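Local coordinates for beta-ketoacyl-[acyl-carrier-protein] synthase FabY (Pseudomonas aeruginosa, PDB 4CW4) that condenses acetyl-CoA with malonyl-ACP to give acetoacetyl-ACP, the primer of fatty acid biosynthesis, and works as a homodimer, at residues 181-186 / 594-599. Sequence-based numbering, arbitrary orientation.
Sequences ELYNSR and LEIIYN
Tyr598 and Tyr183 bring their rings together at 53°, centroids 5.1 Å apart, an oblique aromatic pair. CD2 of Tyr183 lies over one face of the Tyr598 ring, offset toward its rim, 3.6 Å from Tyr598 CG, with Tyr183 CE2 next to it. With CG anti to the backbone N, chi1 -177° sets the Tyr598 ring across the gap, against Tyr183 and Asn184; its CE2 lies 3.6 Å from Asn184 O, the carbonyl oxygen of the residue at the centre of an inverse gamma turn. Ser185 CB packs on one face of the Tyr183 ring. Beside the tyrosines, Ile596 divides its branches: CG2 lies 3.9 Å from Tyr183 CB, while CG1 comes 3.7 Å from Leu182 CB. Leu182 CD1 then reaches Leu594 CD1 at 3.8 Å. The two backbones are bridged by a water that donates to Leu182 O (2.8 Å) and accepts from Ile596 N (3.0 Å). This surface contact of the ketosynthase joins two loops lying against helix 190-204, where Leu182 touches Val197 and Ile596 Val196, while Tyr183 OH is hydrogen-bonded to His188 ND1 just ahead of that helix. Leu594 packs back onto helix 565-590, and Tyr598 also meets Tyr271 of helix 263-273.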
loop_
_atom_site.group_PDB
_atom_site.type_symbol
_atom_site.label_atom_id
_atom_site.label_comp_id
_atom_site.label_asym_id
_atom_site.label_seq_id
_atom_site.Cartn_x
_atom_site.Cartn_y
_atom_site.Cartn_z
ATOM N N GLU A 181 7.036 1.245 -25.395
ATOM C CA GLU A 181 7.938 1.284 -26.545
ATOM C C GLU A 181 9.194 2.097 -26.265
ATOM O O GLU A 181 10.139 2.095 -27.061
ATOM C CB GLU A 181 7.223 1.876 -27.762
ATOM C CG GLU A 181 6.022 1.069 -28.211
ATOM C CD GLU A 181 5.279 1.717 -29.373
ATOM O OE1 GLU A 181 5.592 2.884 -29.725
ATOM O OE2 GLU A 181 4.377 1.059 -29.925
ATOM N N LEU A 182 9.219 2.791 -25.135
ATOM C CA LEU A 182 10.294 3.747 -24.884
ATOM C C LEU A 182 11.509 3.191 -24.159
ATOM O O LEU A 182 12.518 3.905 -24.017
ATOM C CB LEU A 182 9.738 4.924 -24.098
ATOM C CG LEU A 182 8.585 5.697 -24.746
ATOM C CD1 LEU A 182 8.108 6.748 -23.772
ATOM C CD2 LEU A 182 8.997 6.338 -26.052
ATOM N N TYR A 183 11.412 1.946 -23.688
ATOM C CA TYR A 183 12.510 1.300 -22.967
ATOM C C TYR A 183 12.264 -0.197 -23.018
ATOM O O TYR A 183 11.237 -0.637 -23.555
ATOM C CB TYR A 183 12.626 1.817 -21.507
ATOM C CG TYR A 183 11.582 1.234 -20.579
ATOM C CD1 TYR A 183 10.278 1.724 -20.550
ATOM C CD2 TYR A 183 11.900 0.191 -19.729
ATOM C CE1 TYR A 183 9.346 1.177 -19.730
ATOM C CE2 TYR A 183 10.969 -0.365 -18.921
ATOM C CZ TYR A 183 9.686 0.140 -18.922
ATOM O OH TYR A 183 8.714 -0.413 -18.127
ATOM N N ASN A 184 13.186 -0.972 -22.442
ATOM C CA ASN A 184 13.067 -2.429 -22.418
ATOM C C ASN A 184 12.024 -2.888 -21.398
ATOM O O ASN A 184 12.356 -3.226 -20.265
ATOM C CB ASN A 184 14.422 -3.071 -22.110
ATOM C CG ASN A 184 14.324 -4.572 -21.950
ATOM O OD1 ASN A 184 13.404 -5.209 -22.479
ATOM N ND2 ASN A 184 15.259 -5.148 -21.204
ATOM N N SER A 185 10.764 -2.889 -21.816
ATOM C CA SER A 185 9.633 -3.026 -20.900
ATOM C C SER A 185 9.037 -4.431 -20.869
ATOM O O SER A 185 7.947 -4.629 -20.317
ATOM C CB SER A 185 8.546 -2.066 -21.329
ATOM O OG SER A 185 8.162 -2.385 -22.653
ATOM N N ARG A 186 9.737 -5.395 -21.455
ATOM C CA ARG A 186 9.236 -6.769 -21.516
ATOM C C ARG A 186 8.779 -7.274 -20.141
ATOM O O ARG A 186 9.495 -7.166 -19.142
ATOM C CB ARG A 186 10.296 -7.703 -22.113
ATOM C CG ARG A 186 10.639 -7.400 -23.562
ATOM C CD ARG A 186 11.765 -8.300 -24.073
ATOM N NE ARG A 186 12.038 -8.104 -25.498
ATOM C CZ ARG A 186 12.638 -7.029 -26.007
ATOM N NH1 ARG A 186 13.022 -6.035 -25.213
ATOM N NH2 ARG A 186 12.845 -6.944 -27.316
ATOM N N LEU A 594 13.280 11.156 -25.452
ATOM C CA LEU A 594 12.953 11.150 -24.021
ATOM C C LEU A 594 14.029 10.474 -23.164
ATOM O O LEU A 594 14.088 10.697 -21.946
ATOM C CB LEU A 594 11.599 10.464 -23.804
ATOM C CG LEU A 594 10.402 11.206 -24.401
ATOM C CD1 LEU A 594 9.137 10.335 -24.309
ATOM C CD2 LEU A 594 10.205 12.541 -23.692
ATOM N N GLU A 595 14.862 9.658 -23.813
ATOM C CA GLU A 595 15.961 8.900 -23.186
ATOM C C GLU A 595 15.597 8.355 -21.804
ATOM O O GLU A 595 16.130 8.747 -20.764
ATOM C CB GLU A 595 17.258 9.716 -23.165
ATOM C CG GLU A 595 18.525 8.872 -22.936
ATOM C CD GLU A 595 18.882 7.953 -24.100
ATOM O OE1 GLU A 595 18.316 8.098 -25.206
ATOM O OE2 GLU A 595 19.743 7.054 -23.894
ATOM N N ILE A 596 14.680 7.406 -21.810
ATOM C CA ILE A 596 14.180 6.828 -20.584
ATOM C C ILE A 596 15.302 6.078 -19.878
ATOM O O ILE A 596 16.033 5.294 -20.490
ATOM C CB ILE A 596 12.979 5.888 -20.881
ATOM C CG1 ILE A 596 11.860 6.662 -21.577
ATOM C CG2 ILE A 596 12.491 5.225 -19.601
ATOM C CD1 ILE A 596 11.405 7.908 -20.877
ATOM N N ILE A 597 15.403 6.308 -18.577
ATOM C CA ILE A 597 16.407 5.646 -17.752
ATOM C C ILE A 597 15.869 4.309 -17.271
ATOM O O ILE A 597 14.858 4.255 -16.588
ATOM C CB ILE A 597 16.759 6.509 -16.518
ATOM C CG1 ILE A 597 17.215 7.915 -16.963
ATOM C CG2 ILE A 597 17.832 5.803 -15.677
ATOM C CD1 ILE A 597 17.164 8.974 -15.869
ATOM N N TYR A 598 16.560 3.232 -17.620
ATOM C CA TYR A 598 16.200 1.895 -17.161
ATOM C C TYR A 598 17.492 1.093 -17.068
ATOM O O TYR A 598 17.944 0.481 -18.042
ATOM C CB TYR A 598 15.198 1.196 -18.081
ATOM C CG TYR A 598 14.773 -0.166 -17.554
ATOM C CD1 TYR A 598 13.983 -0.270 -16.423
ATOM C CD2 TYR A 598 15.161 -1.340 -18.186
ATOM C CE1 TYR A 598 13.604 -1.495 -15.921
ATOM C CE2 TYR A 598 14.779 -2.576 -17.697
ATOM C CZ TYR A 598 14.008 -2.646 -16.558
ATOM O OH TYR A 598 13.617 -3.861 -16.051
ATOM N N ASN A 599 18.087 1.119 -15.886
ATOM C CA ASN A 599 19.456 0.659 -15.687
ATOM C C ASN A 599 19.563 -0.757 -15.111
ATOM O O ASN A 599 20.480 -1.043 -14.320
ATOM C CB ASN A 599 20.179 1.649 -14.771
ATOM C CG ASN A 599 21.673 1.641 -14.960
ATOM O OD1 ASN A 599 22.169 1.562 -16.081
ATOM N ND2 ASN A 599 22.409 1.723 -13.858
HETATM O O HOH W 1 13.811 6.312 -24.461
#